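Long-range contacts in maltose-binding protein MalE1 (Thermotoga maritima, PDB 6DTU), which binds malto-oligosaccharides, here maltotetraose, and probably delivers them to a membrane transporter as a periplasmic-type solute-binding protein: residues A70-F81 against Y97-P105; G143-S151 against M217-I227. All blocks are in the same frame, centred on the assembly; numbering follows the deposited sequence.

Interaction 1: residues A70-F81 against Y97-P105; sequences AVNGLIEPIPNF and YGGKLYGIP
Tyr-102 gives more surface to residues 70-81 than any other residue of 97-105. The methyl CB of Ala-70 sits over one face of its ring in a CH-pi contact, 3.7 Å from the ring centroid, while the backbone O of Ile-75 meets the ring edge at CE1. Pro-77 lies alongside and touches CE1 with CG. Ile-75 reaches Tyr-102 CB with its CD1 because CG1 stands between the backbone N and the carbonyl carbon (chi1 52°). With an alanine in place of Tyr-102, a gap would probably open beside Ala-70 and Pro-77 would lose the ring it packs on. Nearer the turn, Val-71 CG1 packs 3.4 Å from Tyr-97 CE2. At the far end Ile-78 CD1, in one of its two conformers, meets Ile-104 CG1, and the Phe-81 ring takes Leu-101 CD2 at its edge.

The hairpin opposite is tight: a type I' turn from Tyr-97 to Lys-100 joins two antiparallel strands, and the chain 70-81, leaving helix 66-71 through a Schellman motif at Gly-73, runs across the second of them.

Polar contacts are few. Ile-78 N donates to Leu-101 O at 2.8 Å, nearly straight at 166°, and Pro-77 CA adds a CA-H...O contact to the same oxygen. One water bridges Ile-78 O and Leu-101 N; it gives a proton to Ile-78 O at 2.8 Å and accepts from Leu-101 N at 3.0 Å.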
loop_
_atom_site.group_PDB
_atom_site.type_symbol
_atom_site.label_atom_id
_atom_site.label_comp_id
_atom_site.label_asym_id
_atom_site.label_seq_id
_atom_site.Cartn_x
_atom_site.Cartn_y
_atom_site.Cartn_z
ATOM N N ALA A 70 0.984 -9.391 -15.899
ATOM C CA ALA A 70 0.333 -9.453 -17.207
ATOM C C ALA A 70 1.317 -9.843 -18.299
ATOM O O ALA A 70 0.999 -10.672 -19.161
ATOM C CB ALA A 70 -0.333 -8.115 -17.523
ATOM N N VAL A 71 2.512 -9.244 -18.296
ATOM C CA VAL A 71 3.476 -9.543 -19.354
ATOM C C VAL A 71 4.014 -10.959 -19.218
ATOM O O VAL A 71 4.437 -11.563 -20.213
ATOM C CB VAL A 71 4.621 -8.516 -19.409
ATOM C CG1 VAL A 71 4.073 -7.113 -19.554
ATOM C CG2 VAL A 71 5.515 -8.647 -18.211
ATOM N N ASN A 72 4.036 -11.503 -18.001
ATOM C CA ASN A 72 4.422 -12.892 -17.784
ATOM C C ASN A 72 3.281 -13.859 -18.084
ATOM O O ASN A 72 3.468 -15.074 -17.943
ATOM C CB ASN A 72 4.878 -13.120 -16.335
ATOM C CG ASN A 72 6.122 -12.315 -15.949
ATOM O OD1 ASN A 72 6.845 -11.796 -16.795
ATOM N ND2 ASN A 72 6.366 -12.216 -14.642
ATOM N N GLY A 73 2.112 -13.351 -18.465
ATOM C CA GLY A 73 0.982 -14.197 -18.798
ATOM C C GLY A 73 0.349 -14.909 -17.616
ATOM O O GLY A 73 -0.274 -15.963 -17.799
ATOM N N LEU A 74 0.446 -14.342 -16.412
ATOM C CA LEU A 74 -0.012 -15.041 -15.221
ATOM C C LEU A 74 -1.368 -14.589 -14.688
ATOM O O LEU A 74 -1.967 -15.331 -13.915
ATOM C CB LEU A 74 1.011 -14.917 -14.091
ATOM C CG LEU A 74 2.357 -15.588 -14.340
ATOM C CD1 LEU A 74 3.190 -15.425 -13.105
ATOM C CD2 LEU A 74 2.162 -17.066 -14.649
ATOM N N ILE A 75 -1.850 -13.403 -15.043
ATOM C CA ILE A 75 -3.179 -12.948 -14.633
ATOM C C ILE A 75 -4.003 -12.732 -15.889
ATOM O O ILE A 75 -3.476 -12.378 -16.948
ATOM C CB ILE A 75 -3.190 -11.708 -13.694
ATOM C CG1 ILE A 75 -2.347 -10.571 -14.285
ATOM C CG2 ILE A 75 -2.757 -12.098 -12.281
ATOM C CD1 ILE A 75 -2.441 -9.273 -13.513
ATOM N N GLU A 76 -5.314 -12.996 -15.770
ATOM C CA GLU A 76 -6.235 -13.111 -16.888
ATOM C C GLU A 76 -6.916 -11.776 -17.173
ATOM O O GLU A 76 -7.377 -11.101 -16.248
ATOM C CB GLU A 76 -7.294 -14.148 -16.543
ATOM C CG GLU A 76 -8.312 -14.436 -17.617
ATOM C CD GLU A 76 -7.746 -15.207 -18.811
ATOM O OE1 GLU A 76 -6.596 -15.678 -18.733
ATOM O OE2 GLU A 76 -8.485 -15.372 -19.819
ATOM N N PRO A 77 -7.034 -11.356 -18.437
ATOM C CA PRO A 77 -7.810 -10.147 -18.721
ATOM C C PRO A 77 -9.263 -10.332 -18.297
ATOM O O PRO A 77 -9.827 -11.430 -18.400
ATOM C CB PRO A 77 -7.702 -10.003 -20.243
ATOM C CG PRO A 77 -6.489 -10.805 -20.622
ATOM C CD PRO A 77 -6.480 -11.962 -19.657
ATOM N N ILE A 78 -9.867 -9.252 -17.818
ATOM C CA ILE A 78 -11.255 -9.268 -17.362
ATOM C C ILE A 78 -12.112 -8.628 -18.442
ATOM O O ILE A 78 -11.970 -7.421 -18.704
ATOM C CB ILE A 78 -11.417 -8.557 -16.014
ATOM C CG1 ILE A 78 -10.665 -9.336 -14.940
ATOM C CG2 ILE A 78 -12.899 -8.442 -15.654
ATOM C CD1 ILE A 78 -10.828 -8.757 -13.565
ATOM N N PRO A 79 -12.994 -9.372 -19.098
ATOM C CA PRO A 79 -13.838 -8.782 -20.134
ATOM C C PRO A 79 -14.846 -7.840 -19.508
ATOM O O PRO A 79 -15.113 -7.870 -18.303
ATOM C CB PRO A 79 -14.526 -9.990 -20.774
ATOM C CG PRO A 79 -13.623 -11.152 -20.432
ATOM C CD PRO A 79 -13.087 -10.843 -19.076
ATOM N N ASN A 80 -15.405 -6.986 -20.355
ATOM C CA ASN A 80 -16.361 -6.008 -19.879
ATOM C C ASN A 80 -17.506 -6.718 -19.151
ATOM O O ASN A 80 -17.894 -7.839 -19.486
ATOM C CB ASN A 80 -16.871 -5.206 -21.078
ATOM C CG ASN A 80 -15.798 -4.306 -21.690
ATOM O OD1 ASN A 80 -14.654 -4.212 -21.205
ATOM N ND2 ASN A 80 -16.156 -3.664 -22.794
ATOM N N PHE A 81 -18.047 -6.047 -18.146
ATOM C CA PHE A 81 -19.145 -6.596 -17.367
ATOM C C PHE A 81 -20.048 -5.439 -16.987
ATOM O O PHE A 81 -19.646 -4.279 -17.048
ATOM C CB PHE A 81 -18.639 -7.348 -16.119
ATOM C CG PHE A 81 -17.720 -6.534 -15.243
ATOM C CD1 PHE A 81 -18.193 -5.981 -14.068
ATOM C CD2 PHE A 81 -16.389 -6.323 -15.594
ATOM C CE1 PHE A 81 -17.356 -5.219 -13.252
ATOM C CE2 PHE A 81 -15.547 -5.565 -14.789
ATOM C CZ PHE A 81 -16.041 -5.008 -13.612
ATOM N N TYR A 97 -3.392 -2.729 -18.183
ATOM C CA TYR A 97 -2.063 -2.728 -18.785
ATOM C C TYR A 97 -2.176 -3.226 -20.221
ATOM O O TYR A 97 -2.899 -4.188 -20.490
ATOM C CB TYR A 97 -1.098 -3.622 -17.990
ATOM C CG TYR A 97 0.324 -3.589 -18.516
ATOM C CD1 TYR A 97 1.223 -2.616 -18.087
ATOM C CD2 TYR A 97 0.755 -4.501 -19.475
ATOM C CE1 TYR A 97 2.518 -2.575 -18.573
ATOM C CE2 TYR A 97 2.033 -4.458 -19.968
ATOM C CZ TYR A 97 2.910 -3.507 -19.521
ATOM O OH TYR A 97 4.182 -3.488 -20.036
ATOM N N GLY A 98 -1.471 -2.551 -21.138
ATOM C CA GLY A 98 -1.487 -2.936 -22.545
ATOM C C GLY A 98 -2.865 -2.978 -23.167
ATOM O O GLY A 98 -3.125 -3.806 -24.050
ATOM N N GLY A 99 -3.768 -2.106 -22.723
ATOM C CA GLY A 99 -5.105 -2.007 -23.268
ATOM C C GLY A 99 -6.159 -2.895 -22.642
ATOM O O GLY A 99 -7.325 -2.822 -23.049
ATOM N N LYS A 100 -5.806 -3.733 -21.675
ATOM C CA LYS A 100 -6.759 -4.665 -21.090
ATOM C C LYS A 100 -6.847 -4.466 -19.585
ATOM O O LYS A 100 -5.886 -4.051 -18.943
ATOM C CB LYS A 100 -6.348 -6.107 -21.365
ATOM C CG LYS A 100 -6.259 -6.452 -22.861
ATOM C CD LYS A 100 -5.824 -7.888 -23.074
ATOM C CE LYS A 100 -5.668 -8.197 -24.547
ATOM N NZ LYS A 100 -5.503 -9.655 -24.798
ATOM N N LEU A 101 -8.006 -4.782 -19.030
ATOM C CA LEU A 101 -8.216 -4.730 -17.594
ATOM C C LEU A 101 -7.808 -6.059 -16.974
ATOM O O LEU A 101 -8.141 -7.125 -17.500
ATOM C CB LEU A 101 -9.699 -4.495 -17.325
ATOM C CG LEU A 101 -10.115 -4.380 -15.865
ATOM C CD1 LEU A 101 -9.508 -3.125 -15.270
ATOM C CD2 LEU A 101 -11.630 -4.389 -15.737
ATOM N N TYR A 102 -7.097 -5.990 -15.843
ATOM C CA TYR A 102 -6.555 -7.172 -15.185
ATOM C C TYR A 102 -6.996 -7.317 -13.733
ATOM O O TYR A 102 -6.515 -8.212 -13.036
ATOM C CB TYR A 102 -5.027 -7.168 -15.281
ATOM C CG TYR A 102 -4.501 -7.542 -16.637
ATOM C CD1 TYR A 102 -4.460 -8.867 -17.038
ATOM C CD2 TYR A 102 -4.063 -6.574 -17.518
ATOM C CE1 TYR A 102 -3.966 -9.225 -18.289
ATOM C CE2 TYR A 102 -3.572 -6.916 -18.767
ATOM C CZ TYR A 102 -3.544 -8.246 -19.151
ATOM O OH TYR A 102 -3.046 -8.588 -20.396
ATOM N N GLY A 103 -7.900 -6.489 -13.254
ATOM C CA GLY A 103 -8.384 -6.700 -11.906
ATOM C C GLY A 103 -9.636 -5.909 -11.625
ATOM O O GLY A 103 -9.948 -4.937 -12.314
ATOM N N ILE A 104 -10.331 -6.326 -10.576
ATOM C CA ILE A 104 -11.458 -5.563 -10.049
ATOM C C ILE A 104 -10.982 -4.819 -8.813
ATOM O O ILE A 104 -10.706 -5.451 -7.765
ATOM C CB ILE A 104 -12.675 -6.460 -9.773
ATOM C CG1 ILE A 104 -13.152 -7.140 -11.068
ATOM C CG2 ILE A 104 -13.833 -5.623 -9.224
ATOM C CD1 ILE A 104 -14.597 -7.593 -11.059
ATOM N N PRO A 105 -10.860 -3.494 -8.855
ATOM C CA PRO A 105 -10.383 -2.727 -7.698
ATOM C C PRO A 105 -11.480 -2.560 -6.662
ATOM O O PRO A 105 -12.657 -2.358 -6.983
ATOM C CB PRO A 105 -10.043 -1.365 -8.310
ATOM C CG PRO A 105 -11.028 -1.252 -9.460
ATOM C CD PRO A 105 -11.204 -2.629 -9.999
HETATM O O HOH W 1 -6.829 -10.782 -13.604
HETATM O O HOH W 2 -10.048 -6.424 -20.531
#

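Interaction 2: residues G143-S151 against M217-I227; sequences GEVRGFITS and MFREGQAAMII
Phe-148 turns the edge of its ring to Ile-227, whose CD1 lies 3.7 Å from Phe-148 CZ; with CG anti to the backbone N (chi1 177°), the Phe-148 and Met-225 side chains cross at about a right angle, CD1 against CB. Ile-149 and Arg-146 point to the other face of the sheet. There Ile-149 CD1 touches Ala-223 CB and, in one of the two conformers of Met-217, its SD, while CE of that conformer reaches Arg-146 CG. The arginine chain, bent at chi2 and chi3, folds back so that Ile-149 CG1 covers the centre of one guanidinium face. Arg-146 NH2 donates to Phe-148 O, 2.8 Å away, and also forms a salt bridge with Asp-209. Thr-150 OG1 gives its proton to a lone pair of Ile-227 O, 3.0 Å away.

Parallel pairing holds the backbones: Arg-146 N to Gln-222 O, Ala-224 N to Arg-146 O at 2.9 Å, and, past the corners at Gly-147 and Ala-224, Ile-149 N to Met-225 O at 3.0 Å. Strand 146-149 forms one edge of a mixed four-stranded sheet, with 223-228 between it and 112-116; helix 127-140 covers the Phe-148 and Met-225 side, and helix 211-219 lies against Ile-149 and Ile-226.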
loop_
_atom_site.group_PDB
_atom_site.type_symbol
_atom_site.label_atom_id
_atom_site.label_comp_id
_atom_site.label_asym_id
_atom_site.label_seq_id
_atom_site.Cartn_x
_atom_site.Cartn_y
_atom_site.Cartn_z
ATOM N N GLY A 143 10.552 6.004 27.899
ATOM C CA GLY A 143 10.805 4.893 27.007
ATOM C C GLY A 143 9.655 3.918 26.853
ATOM O O GLY A 143 9.737 3.027 25.998
ATOM N N GLU A 144 8.586 4.065 27.646
ATOM C CA GLU A 144 7.435 3.170 27.565
ATOM C C GLU A 144 6.483 3.524 26.428
ATOM O O GLU A 144 5.638 2.698 26.065
ATOM C CB GLU A 144 6.663 3.188 28.888
ATOM C CG GLU A 144 7.548 3.225 30.130
ATOM C CD GLU A 144 6.749 3.155 31.424
ATOM O OE1 GLU A 144 5.600 2.665 31.392
ATOM O OE2 GLU A 144 7.266 3.595 32.473
ATOM N N VAL A 145 6.573 4.734 25.881
ATOM C CA VAL A 145 5.768 5.154 24.738
ATOM C C VAL A 145 6.712 5.769 23.721
ATOM O O VAL A 145 7.478 6.678 24.056
ATOM C CB VAL A 145 4.704 6.197 25.133
ATOM C CG1 VAL A 145 3.816 6.548 23.943
ATOM C CG2 VAL A 145 3.852 5.699 26.305
ATOM N N ARG A 146 6.610 5.334 22.469
ATOM C CA ARG A 146 7.430 5.897 21.413
ATOM C C ARG A 146 6.725 7.128 20.866
ATOM O O ARG A 146 5.521 7.093 20.600
ATOM C CB ARG A 146 7.603 4.870 20.291
ATOM C CG ARG A 146 8.725 3.857 20.497
ATOM C CD ARG A 146 10.111 4.520 20.355
ATOM N NE ARG A 146 10.290 5.037 18.997
ATOM C CZ ARG A 146 10.722 4.325 17.963
ATOM N NH1 ARG A 146 11.056 3.044 18.103
ATOM N NH2 ARG A 146 10.829 4.901 16.773
ATOM N N GLY A 147 7.475 8.220 20.721
ATOM C CA GLY A 147 6.901 9.431 20.155
ATOM C C GLY A 147 6.507 9.282 18.697
ATOM O O GLY A 147 5.451 9.771 18.287
ATOM N N PHE A 148 7.335 8.597 17.902
ATOM C CA PHE A 148 7.089 8.460 16.471
ATOM C C PHE A 148 7.716 7.167 15.969
ATOM O O PHE A 148 8.845 6.836 16.340
ATOM C CB PHE A 148 7.675 9.650 15.700
ATOM C CG PHE A 148 7.522 9.541 14.213
ATOM C CD1 PHE A 148 6.288 9.768 13.609
ATOM C CD2 PHE A 148 8.601 9.153 13.424
ATOM C CE1 PHE A 148 6.133 9.625 12.231
ATOM C CE2 PHE A 148 8.462 9.021 12.043
ATOM C CZ PHE A 148 7.219 9.258 11.451
ATOM N N ILE A 149 6.971 6.432 15.138
ATOM C CA ILE A 149 7.474 5.229 14.480
ATOM C C ILE A 149 6.947 5.156 13.052
ATOM O O ILE A 149 5.756 5.361 12.802
ATOM C CB ILE A 149 7.100 3.917 15.207
ATOM C CG1 ILE A 149 7.155 4.037 16.726
ATOM C CG2 ILE A 149 8.025 2.780 14.753
ATOM C CD1 ILE A 149 6.668 2.751 17.392
ATOM N N THR A 150 7.823 4.771 12.132
ATOM C CA THR A 150 7.391 4.189 10.870
ATOM C C THR A 150 8.418 3.134 10.485
ATOM O O THR A 150 9.387 2.896 11.214
ATOM C CB THR A 150 7.124 5.241 9.787
ATOM O OG1 THR A 150 6.467 4.603 8.684
ATOM C CG2 THR A 150 8.440 5.853 9.292
ATOM N N SER A 151 8.192 2.486 9.342
ATOM C CA SER A 151 9.123 1.462 8.878
ATOM C C SER A 151 10.312 2.175 8.238
ATOM O O SER A 151 10.306 2.502 7.049
ATOM C CB SER A 151 8.408 0.510 7.930
ATOM O OG SER A 151 9.205 -0.647 7.736
ATOM N N MET A 217 3.146 -1.545 18.315
ATOM C CA MET A 217 3.207 -0.538 19.371
ATOM C C MET A 217 2.030 0.428 19.291
ATOM O O MET A 217 1.444 0.794 20.316
ATOM C CB MET A 217 4.552 0.188 19.368
ATOM C CG MET A 217 5.722 -0.737 19.637
ATOM S SD MET A 217 7.250 0.148 19.932
ATOM C CE MET A 217 6.869 0.969 21.483
ATOM N N PHE A 218 1.640 0.834 18.083
ATOM C CA PHE A 218 0.509 1.747 18.008
ATOM C C PHE A 218 -0.774 1.069 18.455
ATOM O O PHE A 218 -1.525 1.629 19.260
ATOM C CB PHE A 218 0.339 2.340 16.612
ATOM C CG PHE A 218 -0.619 3.494 16.587
ATOM C CD1 PHE A 218 -0.195 4.774 16.887
ATOM C CD2 PHE A 218 -1.961 3.281 16.311
ATOM C CE1 PHE A 218 -1.090 5.847 16.893
ATOM C CE2 PHE A 218 -2.861 4.339 16.309
ATOM C CZ PHE A 218 -2.415 5.625 16.604
ATOM N N ARG A 219 -1.005 -0.162 18.011
ATOM C CA ARG A 219 -2.227 -0.858 18.387
ATOM C C ARG A 219 -2.294 -1.077 19.892
ATOM O O ARG A 219 -3.386 -1.050 20.472
ATOM C CB ARG A 219 -2.266 -2.190 17.651
ATOM C CG ARG A 219 -3.537 -2.994 17.848
ATOM C CD ARG A 219 -3.415 -4.344 17.162
ATOM N NE ARG A 219 -2.420 -5.160 17.841
ATOM C CZ ARG A 219 -1.307 -5.649 17.296
ATOM N NH1 ARG A 219 -1.016 -5.450 16.019
ATOM N NH2 ARG A 219 -0.480 -6.361 18.053
ATOM N N GLU A 220 -1.151 -1.281 20.539
ATOM C CA GLU A 220 -1.108 -1.561 21.966
ATOM C C GLU A 220 -1.006 -0.312 22.833
ATOM O O GLU A 220 -0.801 -0.426 24.048
ATOM C CB GLU A 220 -0.019 -2.584 22.298
ATOM C CG GLU A 220 -0.173 -3.892 21.528
ATOM C CD GLU A 220 0.952 -4.857 21.788
ATOM O OE1 GLU A 220 1.989 -4.434 22.340
ATOM O OE2 GLU A 220 0.798 -6.046 21.434
ATOM N N GLY A 221 -1.182 0.865 22.252
ATOM C CA GLY A 221 -1.187 2.096 23.019
ATOM C C GLY A 221 0.169 2.609 23.425
ATOM O O GLY A 221 0.263 3.442 24.341
ATOM N N GLN A 222 1.225 2.157 22.749
ATOM C CA GLN A 222 2.596 2.480 23.107
ATOM C C GLN A 222 3.272 3.398 22.094
ATOM O O GLN A 222 4.500 3.492 22.095
ATOM C CB GLN A 222 3.422 1.213 23.321
ATOM C CG GLN A 222 2.864 0.274 24.381
ATOM C CD GLN A 222 3.628 -1.029 24.439
ATOM O OE1 GLN A 222 3.712 -1.756 23.448
ATOM N NE2 GLN A 222 4.206 -1.325 25.591
ATOM N N ALA A 223 2.518 4.011 21.185
ATOM C CA ALA A 223 3.097 4.917 20.202
ATOM C C ALA A 223 2.160 6.093 19.948
ATOM O O ALA A 223 0.962 5.916 19.700
ATOM C CB ALA A 223 3.498 4.215 18.893
ATOM N N ALA A 224 2.719 7.296 19.990
ATOM C CA ALA A 224 1.897 8.487 19.859
ATOM C C ALA A 224 1.551 8.786 18.404
ATOM O O ALA A 224 0.426 9.206 18.114
ATOM C CB ALA A 224 2.601 9.670 20.510
ATOM N N MET A 225 2.507 8.611 17.486
ATOM C CA MET A 225 2.329 8.977 16.089
ATOM C C MET A 225 3.035 7.970 15.205
ATOM O O MET A 225 4.182 7.597 15.477
ATOM C CB MET A 225 2.977 10.332 15.803
ATOM C CG MET A 225 2.301 11.478 16.537
ATOM S SD MET A 225 3.126 13.076 16.318
ATOM C CE MET A 225 4.709 12.818 17.123
ATOM N N ILE A 226 2.377 7.594 14.107
ATOM C CA ILE A 226 2.982 6.737 13.098
ATOM C C ILE A 226 2.641 7.241 11.703
ATOM O O ILE A 226 1.755 8.079 11.511
ATOM C CB ILE A 226 2.565 5.260 13.237
ATOM C CG1 ILE A 226 1.060 5.110 13.003
ATOM C CG2 ILE A 226 3.001 4.714 14.599
ATOM C CD1 ILE A 226 0.610 3.658 13.055
ATOM N N ILE A 227 3.375 6.734 10.720
ATOM C CA ILE A 227 3.012 6.911 9.319
ATOM C C ILE A 227 2.640 5.548 8.759
ATOM O O ILE A 227 3.500 4.681 8.577
ATOM C CB ILE A 227 4.114 7.589 8.499
ATOM C CG1 ILE A 227 4.302 9.023 8.996
ATOM C CG2 ILE A 227 3.689 7.629 7.037
ATOM C CD1 ILE A 227 5.427 9.785 8.288
#

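Interactions 1 and 2 lie on opposite sides of the chain's centre, their own centres 39 Å apart and their nearest atoms about 22 Å apart, without touching. Along the chain they follow in series, residues 70-105 closing before 143-227 opens. In interaction 1 a loop packs across strand 100-109 of the larger mixed sheet, whereas in interaction 2 two neighbouring parallel strands of the four-stranded sheet pair with each other. Neither contact touches the bound maltotetraose: the side chain of Ile-75 is about 12 Å from a glucose unit and that of Thr-150 about 9 Å.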